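Local coordinates for MW1564 protein (Staphylococcus aureus, PDB 3NTV) that probably transfers a methyl group from S-adenosylmethionine to a hydroxyl oxygen of an acceptor, in the manner of caffeoyl-CoA O-methyltransferases, at residues N74-G79 with E136-K141; R125-E128 with E133-E136; R44-V49 with T80-S85; L58-I63 with M87-I92. All blocks are in the same frame, centred on the assembly; numbering follows the deposited sequence. Where two conformers were deposited one is given.

Interaction 1 of 4, residues N74-G79 with E136-K141; sequences NILEIG and ENVNDK
Asn74 CA lies 7.7 Å from Lys141 CA, and Leu76 CA lies 8.3 Å from Val138 CA, so strand 74-78 and residues 136-141 are joined through side chains and a water, with no direct hydrogen bond between them. Leu76 points its CD1 branch at the beta carbon of Val138; the gap of 4.4 Å between Leu76 CD1 and Val138 CB makes this a loose apolar contact, which Tyr162 of helix 155-162 completes by touching both residues. The Asn74 amide does two jobs. Its ND2 is spent on the carbonyl of Val142 and passes Lys141 CB at 4.2 Å. Asn74 OD1 accepts a hydrogen bond from a water at 2.6 Å, and the same water accepts one from Lys141 NZ at 2.7 Å. The lysine chain runs almost extended until its last torsion (chi4 -66°), which turns the ammonium group to that water. The loop then leads into strand 143-149, which lies beside strand 74-78, so that helix 135-138 makes the crossover from strand 124-128, a beta-alpha-beta connection characteristic of the Rossmann-like fold of class I methyltransferases.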
# COMPACT_ATOMS: atom_id res chain seq x y z
N ASN A 74 1.36 0.27 -19.47
CA ASN A 74 2.24 1.36 -19.89
C ASN A 74 2.57 2.22 -18.71
O ASN A 74 1.66 2.81 -18.10
CB ASN A 74 1.56 2.21 -20.97
CG ASN A 74 1.44 1.54 -22.32
OD1 ASN A 74 2.23 0.67 -22.71
ND2 ASN A 74 0.53 2.06 -23.14
N ILE A 75 3.87 2.33 -18.39
CA ILE A 75 4.33 3.11 -17.24
C ILE A 75 5.21 4.26 -17.71
O ILE A 75 6.07 4.06 -18.57
CB ILE A 75 5.11 2.21 -16.25
CG1 ILE A 75 4.21 1.05 -15.75
CG2 ILE A 75 5.67 2.99 -15.05
CD1 ILE A 75 4.99 -0.11 -15.16
N LEU A 76 5.07 5.43 -17.07
CA LEU A 76 5.95 6.58 -17.32
C LEU A 76 6.63 6.88 -16.00
O LEU A 76 5.95 7.10 -15.00
CB LEU A 76 5.14 7.81 -17.80
CG LEU A 76 5.96 9.12 -17.97
CD1 LEU A 76 7.01 8.97 -19.05
CD2 LEU A 76 5.01 10.27 -18.34
N GLU A 77 7.97 6.89 -15.99
CA GLU A 77 8.74 7.18 -14.79
C GLU A 77 9.53 8.45 -15.01
O GLU A 77 10.11 8.64 -16.09
CB GLU A 77 9.76 6.08 -14.46
CG GLU A 77 9.23 4.67 -14.37
CD GLU A 77 10.37 3.71 -14.03
OE1 GLU A 77 10.27 3.01 -13.01
OE2 GLU A 77 11.39 3.72 -14.75
N ILE A 78 9.57 9.31 -13.98
CA ILE A 78 10.34 10.54 -14.08
C ILE A 78 11.58 10.34 -13.21
O ILE A 78 11.51 10.41 -11.98
CB ILE A 78 9.54 11.80 -13.70
CG1 ILE A 78 8.13 11.88 -14.39
CG2 ILE A 78 10.39 13.06 -13.92
CD1 ILE A 78 8.08 11.93 -15.88
N GLY A 79 12.67 10.01 -13.86
CA GLY A 79 13.94 9.80 -13.19
C GLY A 79 14.27 8.36 -12.91
O GLY A 79 13.38 7.52 -12.73
N GLU A 136 6.65 15.99 -25.78
CA GLU A 136 6.55 15.57 -27.18
C GLU A 136 7.34 14.30 -27.52
O GLU A 136 7.18 13.75 -28.62
CB GLU A 136 6.95 16.73 -28.12
CG GLU A 136 5.95 17.87 -28.14
CD GLU A 136 4.51 17.55 -28.50
OE1 GLU A 136 4.27 16.70 -29.40
OE2 GLU A 136 3.60 18.16 -27.89
N ASN A 137 8.19 13.83 -26.61
CA ASN A 137 8.97 12.61 -26.82
C ASN A 137 8.33 11.40 -26.16
O ASN A 137 8.76 10.28 -26.40
CB ASN A 137 10.41 12.80 -26.37
CG ASN A 137 11.12 13.85 -27.21
OD1 ASN A 137 10.96 13.90 -28.43
ND2 ASN A 137 11.86 14.74 -26.56
N VAL A 138 7.30 11.64 -25.33
CA VAL A 138 6.62 10.53 -24.62
C VAL A 138 5.12 10.47 -24.85
O VAL A 138 4.44 9.58 -24.32
CB VAL A 138 6.95 10.57 -23.10
CG1 VAL A 138 8.47 10.63 -22.84
CG2 VAL A 138 6.23 11.71 -22.37
N ASN A 139 4.57 11.43 -25.62
CA ASN A 139 3.13 11.49 -25.83
C ASN A 139 2.59 10.58 -26.95
O ASN A 139 1.49 10.82 -27.44
CB ASN A 139 2.68 12.93 -26.04
CG ASN A 139 3.21 13.56 -27.31
OD1 ASN A 139 4.13 13.06 -27.96
ND2 ASN A 139 2.61 14.68 -27.69
N ASP A 140 3.33 9.52 -27.30
CA ASP A 140 2.92 8.53 -28.31
C ASP A 140 2.08 7.41 -27.66
O ASP A 140 1.63 6.50 -28.34
CB ASP A 140 4.15 7.94 -29.02
CG ASP A 140 5.19 7.31 -28.09
OD1 ASP A 140 5.52 7.94 -27.06
OD2 ASP A 140 5.68 6.20 -28.40
N LYS A 141 1.92 7.45 -26.33
CA LYS A 141 1.19 6.43 -25.60
C LYS A 141 0.28 7.06 -24.58
O LYS A 141 0.51 8.20 -24.16
CB LYS A 141 2.19 5.54 -24.82
CG LYS A 141 3.02 4.63 -25.69
CD LYS A 141 4.20 4.06 -24.93
CE LYS A 141 5.21 3.43 -25.84
NZ LYS A 141 4.68 2.21 -26.52
O HOH W 1 3.17 0.41 -25.17

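Interaction 2 of 4, residues R125-E128 with E133-E136; sequences RIIE and EQFE
Ile127 and Gln134 carry the van der Waals part of this contact, their side chains sliding past each other in opposite directions. The CG2 methyl of Ile127 stands anti to its own backbone N (chi1 -58° for the CG1 branch) and rests against the glutamine, 3.5 Å from Gln134 OE1 and 3.9 Å from Gln134 CG. A bend at chi2 (-51°) folds the glutamine chain back, so that CB, CG, CD and OE1 lie alongside this one methyl group. Ile127 is flanked further by Thr99 and Ile101 of the adjacent strand and by Val138. Strand 124-128 is the outermost parallel strand on its side of the Rossmann-like sheet, and the segment 133-136 leads into the short helix 135-138 of the crossover that returns toward strand 143-149.

Polar contact between the two segments is made through water. One water donates both to Glu128 O at 2.7 Å and to Gln134 OE1 at 2.8 Å, tying the strand's last carbonyl to the amide. Gln134 OE1 also accepts from Asn137 ND2, while Gln134 NE2 donates to Asn130 O, so both ends of the amide are held and its rotation is fixed. Of the charged groups, Glu128 turns away, onto Ile108 and Lys112 of helix 105-117, whereas Arg125, on the same side of the strand as Ile127, reaches a salt bridge with Asp140 and donates from NE to Thr99 OG1.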
# COMPACT_ATOMS: atom_id res chain seq x y z
N ARG A 125 12.23 2.16 -22.49
CA ARG A 125 12.72 3.25 -23.33
C ARG A 125 13.27 4.33 -22.40
O ARG A 125 12.56 4.80 -21.52
CB ARG A 125 11.53 3.78 -24.16
CG ARG A 125 11.69 5.13 -24.83
CD ARG A 125 10.52 5.41 -25.76
NE ARG A 125 9.28 5.82 -25.08
CZ ARG A 125 8.28 6.43 -25.71
NH1 ARG A 125 8.36 6.70 -27.00
NH2 ARG A 125 7.18 6.77 -25.04
N ILE A 126 14.53 4.74 -22.61
CA ILE A 126 15.14 5.81 -21.83
C ILE A 126 15.05 7.06 -22.67
O ILE A 126 15.56 7.09 -23.79
CB ILE A 126 16.62 5.50 -21.43
CG1 ILE A 126 16.70 4.23 -20.56
CG2 ILE A 126 17.28 6.73 -20.72
CD1 ILE A 126 18.10 3.66 -20.42
N ILE A 127 14.43 8.11 -22.12
CA ILE A 127 14.30 9.39 -22.79
C ILE A 127 15.35 10.28 -22.11
O ILE A 127 15.26 10.55 -20.92
CB ILE A 127 12.85 9.96 -22.69
CG1 ILE A 127 11.80 9.00 -23.28
CG2 ILE A 127 12.75 11.38 -23.33
CD1 ILE A 127 11.90 8.72 -24.82
N GLU A 128 16.34 10.73 -22.87
CA GLU A 128 17.43 11.52 -22.29
C GLU A 128 17.16 13.02 -22.33
O GLU A 128 16.93 13.58 -23.39
CB GLU A 128 18.72 11.22 -23.05
CG GLU A 128 19.09 9.75 -23.01
CD GLU A 128 20.31 9.41 -23.83
OE1 GLU A 128 21.27 10.22 -23.84
OE2 GLU A 128 20.33 8.31 -24.42
N GLU A 133 10.96 19.31 -20.53
CA GLU A 133 10.81 19.42 -22.00
C GLU A 133 10.58 18.14 -22.77
O GLU A 133 10.77 18.13 -24.00
CB GLU A 133 12.06 20.09 -22.58
CG GLU A 133 12.48 21.35 -21.87
CD GLU A 133 13.70 22.02 -22.49
OE1 GLU A 133 14.70 21.32 -22.77
OE2 GLU A 133 13.65 23.25 -22.67
N GLN A 134 10.18 17.04 -22.09
CA GLN A 134 10.03 15.77 -22.80
C GLN A 134 8.62 15.37 -23.23
O GLN A 134 8.47 14.27 -23.76
CB GLN A 134 10.71 14.62 -22.03
CG GLN A 134 12.16 14.85 -21.65
CD GLN A 134 13.04 15.30 -22.79
OE1 GLN A 134 12.94 14.79 -23.92
NE2 GLN A 134 13.90 16.29 -22.51
N PHE A 135 7.61 16.21 -22.99
CA PHE A 135 6.22 15.88 -23.35
C PHE A 135 6.05 15.31 -24.77
O PHE A 135 5.38 14.28 -24.95
CB PHE A 135 5.27 17.07 -23.14
CG PHE A 135 3.81 16.76 -23.39
CD1 PHE A 135 3.02 16.22 -22.38
CD2 PHE A 135 3.23 17.00 -24.62
CE1 PHE A 135 1.68 15.93 -22.60
CE2 PHE A 135 1.89 16.68 -24.86
CZ PHE A 135 1.12 16.15 -23.85
N GLU A 136 6.65 15.99 -25.78
CA GLU A 136 6.55 15.57 -27.18
C GLU A 136 7.34 14.30 -27.52
O GLU A 136 7.18 13.75 -28.62
CB GLU A 136 6.95 16.73 -28.12
CG GLU A 136 5.95 17.87 -28.14
CD GLU A 136 4.51 17.55 -28.50
OE1 GLU A 136 4.27 16.70 -29.40
OE2 GLU A 136 3.60 18.16 -27.89
O HOH W 2 15.09 13.81 -25.40

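Interaction 3 of 4, residues R44-V49 with T80-S85; sequences REFAEV and TAIGYS. With SO4 (sulfate ion), chain C.
Arg44 and Tyr84 meet with their flat groups nearly perpendicular, the guanidinium and ring planes standing 89° apart. A bend at chi3 in the arginine chain brings NH2 to the phenol, where Arg44 NH2 donates to Tyr84 OH at 2.7 Å with an N-H...O angle of 146°; the hydroxyl sits near the guanidinium edge but tilted from its plane. Glu41 binds both groups, forming a salt bridge with Arg44 NE and a hydrogen bond with Tyr84 OH, and Arg44 NH2 also donates to Val55 O. The three side chains thus fix one another's orientation.

Farther along the helix the contact is apolar. Phe46 presents its ring edge to the isoleucine, with Phe46 CE2 4.0 Å from Ile82 CG2. Ala47 CB lies 4.5 Å from Ile82 CD1.

The segment 80-85 itself curls round a sulfate ion, probably from the crystallisation liquor. Ala81 N donates to sulfate O3 at 3.0 Å. Sulfate O2 is gripped twice, by Ile82 N at 3.1 Å and Tyr84 N at 3.0 Å, while Ser85 N reaches sulfate O1 at 2.7 Å. Thr80 OG1 adds a weak bond to O1, and Val55 N, from outside both segments, also bonds the ion. Thr80 OG1 shapes the turn by accepting from Gly83 N at 2.9 Å, an ST motif, and Gly83 is the N-cap of helix 84-90. An anion beside this helix start would probably be favoured by the helix dipole. A glycine-containing loop between the first strand and its helix, rich in inward N-H groups, is consistent with the S-adenosylmethionine-binding loop of Rossmann-like methyltransferases.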
# COMPACT_ATOMS: atom_id res chain seq x y z
N ARG A 44 20.90 -3.92 -6.21
CA ARG A 44 20.72 -3.17 -4.95
C ARG A 44 22.09 -2.98 -4.28
O ARG A 44 22.40 -1.90 -3.78
CB ARG A 44 19.74 -3.92 -4.01
CG ARG A 44 19.39 -3.12 -2.74
CD ARG A 44 18.14 -3.63 -2.04
NE ARG A 44 16.92 -3.40 -2.83
CZ ARG A 44 16.24 -2.25 -2.87
NH1 ARG A 44 16.67 -1.20 -2.19
NH2 ARG A 44 15.15 -2.15 -3.61
N GLU A 45 22.94 -4.02 -4.38
CA GLU A 45 24.32 -4.11 -3.89
C GLU A 45 25.17 -3.01 -4.50
O GLU A 45 25.79 -2.25 -3.76
CB GLU A 45 24.90 -5.51 -4.22
CG GLU A 45 24.26 -6.70 -3.51
CD GLU A 45 22.76 -6.67 -3.21
OE1 GLU A 45 22.39 -6.14 -2.14
OE2 GLU A 45 21.97 -7.14 -4.06
N PHE A 46 25.12 -2.85 -5.84
CA PHE A 46 25.83 -1.80 -6.57
C PHE A 46 25.39 -0.40 -6.09
O PHE A 46 26.24 0.45 -5.86
CB PHE A 46 25.64 -1.96 -8.09
CG PHE A 46 26.23 -0.85 -8.93
CD1 PHE A 46 27.56 -0.90 -9.35
CD2 PHE A 46 25.46 0.25 -9.31
CE1 PHE A 46 28.11 0.13 -10.12
CE2 PHE A 46 26.01 1.28 -10.06
CZ PHE A 46 27.33 1.21 -10.48
N ALA A 47 24.06 -0.18 -5.95
CA ALA A 47 23.48 1.09 -5.53
C ALA A 47 23.98 1.58 -4.16
O ALA A 47 24.34 2.76 -4.04
CB ALA A 47 21.97 1.00 -5.53
N GLU A 48 23.98 0.70 -3.14
CA GLU A 48 24.43 1.06 -1.78
C GLU A 48 25.91 1.42 -1.69
O GLU A 48 26.26 2.44 -1.09
CB GLU A 48 23.96 0.08 -0.69
CG GLU A 48 24.18 -1.40 -0.94
CD GLU A 48 23.12 -2.33 -0.37
OE1 GLU A 48 23.15 -3.54 -0.70
OE2 GLU A 48 22.24 -1.86 0.40
N VAL A 49 26.77 0.62 -2.36
CA VAL A 49 28.23 0.78 -2.43
C VAL A 49 28.64 2.10 -3.15
O VAL A 49 29.57 2.78 -2.69
CB VAL A 49 28.87 -0.48 -3.09
CG1 VAL A 49 30.35 -0.27 -3.42
CG2 VAL A 49 28.68 -1.72 -2.22
N THR A 80 15.56 8.09 -12.87
CA THR A 80 16.13 6.81 -12.53
C THR A 80 17.58 6.95 -12.12
O THR A 80 18.28 7.87 -12.57
CB THR A 80 15.96 5.77 -13.65
OG1 THR A 80 16.27 4.51 -13.08
CG2 THR A 80 16.84 6.05 -14.89
N ALA A 81 18.01 6.06 -11.26
CA ALA A 81 19.39 6.02 -10.86
C ALA A 81 20.12 5.02 -11.77
O ALA A 81 21.07 5.41 -12.46
CB ALA A 81 19.49 5.62 -9.42
N ILE A 82 19.66 3.76 -11.82
CA ILE A 82 20.33 2.74 -12.64
C ILE A 82 19.36 1.87 -13.48
O ILE A 82 19.79 0.84 -13.99
CB ILE A 82 21.23 1.84 -11.73
CG1 ILE A 82 20.40 1.03 -10.68
CG2 ILE A 82 22.39 2.63 -11.12
CD1 ILE A 82 21.19 -0.00 -9.80
N GLY A 83 18.10 2.27 -13.59
CA GLY A 83 17.09 1.49 -14.32
C GLY A 83 16.50 0.36 -13.49
O GLY A 83 15.79 -0.49 -14.01
N TYR A 84 16.79 0.35 -12.18
CA TYR A 84 16.33 -0.72 -11.30
C TYR A 84 14.80 -0.81 -11.25
O TYR A 84 14.25 -1.89 -11.49
CB TYR A 84 16.96 -0.54 -9.91
CG TYR A 84 16.38 -1.42 -8.84
CD1 TYR A 84 16.86 -2.71 -8.64
CD2 TYR A 84 15.39 -0.95 -7.98
CE1 TYR A 84 16.34 -3.52 -7.63
CE2 TYR A 84 14.87 -1.75 -6.98
CZ TYR A 84 15.34 -3.04 -6.80
OH TYR A 84 14.83 -3.80 -5.78
N SER A 85 14.10 0.31 -10.99
CA SER A 85 12.64 0.20 -10.93
C SER A 85 12.04 -0.16 -12.28
O SER A 85 11.10 -0.96 -12.30
CB SER A 85 12.00 1.46 -10.36
OG SER A 85 12.31 2.55 -11.20
S SO4 C . 15.92 3.21 -9.79
O1 SO4 C . 14.85 2.90 -10.77
O2 SO4 C . 17.18 2.74 -10.35
O3 SO4 C . 15.97 4.69 -9.61
O4 SO4 C . 15.54 2.61 -8.50

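Interaction 4 of 4, residues L58-I63 with M87-I92; sequences LTLDLI and MQFASI
Leu60 and Phe89 bury the most surface here, followed by Ile63, and Phe89 reaches across from helix 84-90 to Leu60 and Ile63 of helix 57-70. Of the two Leu60 methyls, CD2 lies on Gln88 alone, while CD1 bridges Gln88 and Phe89. The Leu60 and Gln88 side chains cross at about a right angle, with Leu60 CD2 3.7 Å from Gln88 CG. The other methyl reaches the aromatic ring, where Leu60 CD1 is 3.8 Å from Phe89 CE1, and Leu60 CD1 also lies 3.8 Å from Gln88 CB. With CG anti to the backbone N (chi1 174°), Leu60 extends its fork toward the facing helix.

Phe89 receives Ile63 as well. Ile63 CG2 sits 3.5 Å from Phe89 CE1 and 3.6 Å from Phe89 CZ, approaching the ring obliquely, so that one corner of the ring is held between the two aliphatic side chains. The ring continues inward against Ile75 and Glu77 of strand 74-78. Here the Rossmann-like layering is plain: one helix precedes this strand and the other follows it, and their packing against each other forms part of the helical layer over that face of the sheet.

Gln88 is apolar along its chain and polar at its end, where OE1 is bonded by Ser38 OG and Lys64 NZ, satisfying a buried amide oxygen. Its backbone carbonyl accepts from Ser91 OG, with Ser91 OG 2.7 Å from Gln88 O. On the first helix Leu58 and Leu62 pack instead on Asn220 and Asn217 of the second subunit, while Asp61 is paired with Arg57 and His33.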
# COMPACT_ATOMS: atom_id res chain seq x y z
N LEU A 58 10.42 -2.43 0.05
CA LEU A 58 9.00 -2.61 0.36
C LEU A 58 8.12 -1.71 -0.49
O LEU A 58 7.03 -2.11 -0.90
CB LEU A 58 8.72 -2.44 1.87
CG LEU A 58 9.45 -3.48 2.77
CD1 LEU A 58 9.13 -3.24 4.23
CD2 LEU A 58 9.08 -4.92 2.39
N THR A 59 8.61 -0.50 -0.78
CA THR A 59 7.89 0.44 -1.67
C THR A 59 7.77 -0.19 -3.07
O THR A 59 6.69 -0.20 -3.67
CB THR A 59 8.69 1.75 -1.78
OG1 THR A 59 8.57 2.43 -0.50
CG2 THR A 59 8.18 2.66 -2.90
N LEU A 60 8.88 -0.69 -3.60
CA LEU A 60 8.88 -1.33 -4.91
C LEU A 60 7.91 -2.49 -4.95
O LEU A 60 7.14 -2.60 -5.89
CB LEU A 60 10.29 -1.81 -5.28
CG LEU A 60 10.35 -2.60 -6.57
CD1 LEU A 60 10.47 -1.67 -7.77
CD2 LEU A 60 11.42 -3.66 -6.49
N ASP A 61 7.93 -3.36 -3.93
CA ASP A 61 7.05 -4.52 -3.95
C ASP A 61 5.56 -4.18 -3.85
O ASP A 61 4.74 -4.86 -4.46
CB ASP A 61 7.52 -5.57 -2.95
CG ASP A 61 8.81 -6.27 -3.40
OD1 ASP A 61 9.18 -6.14 -4.60
OD2 ASP A 61 9.42 -6.96 -2.57
N LEU A 62 5.24 -3.08 -3.18
CA LEU A 62 3.87 -2.58 -3.18
C LEU A 62 3.48 -2.10 -4.58
O LEU A 62 2.39 -2.44 -5.06
CB LEU A 62 3.69 -1.42 -2.17
CG LEU A 62 2.33 -0.69 -2.25
CD1 LEU A 62 1.14 -1.64 -1.95
CD2 LEU A 62 2.29 0.43 -1.21
N ILE A 63 4.36 -1.34 -5.25
CA ILE A 63 4.06 -0.81 -6.60
C ILE A 63 3.87 -1.97 -7.59
O ILE A 63 2.96 -1.93 -8.41
CB ILE A 63 5.14 0.19 -7.07
CG1 ILE A 63 5.18 1.45 -6.14
CG2 ILE A 63 4.84 0.63 -8.51
CD1 ILE A 63 6.48 2.29 -6.35
N MSE A 87 13.29 -1.98 -14.76
CA MSE A 87 13.44 -3.42 -15.02
C MSE A 87 12.58 -4.26 -14.09
O MSE A 87 11.98 -5.23 -14.53
CB MSE A 87 14.89 -3.84 -14.95
CG MSE A 87 15.73 -3.17 -16.03
SE MSE A 87 17.58 -3.78 -16.00
CE MSE A 87 18.07 -3.05 -14.34
N GLN A 88 12.44 -3.84 -12.81
CA GLN A 88 11.58 -4.56 -11.88
C GLN A 88 10.13 -4.55 -12.37
O GLN A 88 9.47 -5.58 -12.35
CB GLN A 88 11.71 -3.98 -10.46
CG GLN A 88 13.02 -4.36 -9.77
CD GLN A 88 13.02 -5.77 -9.20
OE1 GLN A 88 12.17 -6.59 -9.50
NE2 GLN A 88 13.98 -6.07 -8.32
N PHE A 89 9.66 -3.41 -12.89
CA PHE A 89 8.29 -3.33 -13.41
C PHE A 89 8.15 -4.16 -14.69
O PHE A 89 7.17 -4.89 -14.84
CB PHE A 89 7.87 -1.88 -13.69
CG PHE A 89 7.94 -0.92 -12.51
CD1 PHE A 89 7.76 -1.38 -11.21
CD2 PHE A 89 8.13 0.44 -12.71
CE1 PHE A 89 7.78 -0.49 -10.12
CE2 PHE A 89 8.16 1.32 -11.62
CZ PHE A 89 7.99 0.84 -10.34
N ALA A 90 9.12 -4.04 -15.62
CA ALA A 90 9.08 -4.78 -16.88
C ALA A 90 9.15 -6.30 -16.64
O ALA A 90 8.58 -7.06 -17.42
CB ALA A 90 10.22 -4.35 -17.78
N SER A 91 9.80 -6.72 -15.52
CA SER A 91 9.94 -8.15 -15.20
C SER A 91 8.62 -8.83 -14.87
O SER A 91 8.55 -10.06 -14.89
CB SER A 91 10.97 -8.37 -14.10
OG SER A 91 10.42 -8.04 -12.83
N ILE A 92 7.58 -8.04 -14.52
CA ILE A 92 6.29 -8.61 -14.15
C ILE A 92 5.57 -9.34 -15.31
O ILE A 92 4.97 -10.41 -15.11
CB ILE A 92 5.39 -7.54 -13.49
CG1 ILE A 92 6.04 -6.97 -12.23
CG2 ILE A 92 3.95 -8.08 -13.22
CD1 ILE A 92 5.36 -5.61 -11.77

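Overall arrangement
Interactions 3 and 4 are buried and share helix 84-90, with Leu60 of interaction 4 touching Tyr84 of interaction 3; interactions 1 and 2 are only partly buried and share helix 135-138. Chemistry follows place: interaction 4 is almost wholly hydrocarbon packing, interaction 3 joins a charged and phenolic network to an anion-binding loop, and interactions 1 and 2 rely on single bridging waters beside small van der Waals contacts. Strand 74-78 connects the two pairs, because Glu77 reaches Ser85 by a probable hydrogen bond and Ile75 of the same strand packs on Phe89. Interaction 2 lies about 21 Å from interaction 3, centre to centre, and does not touch it.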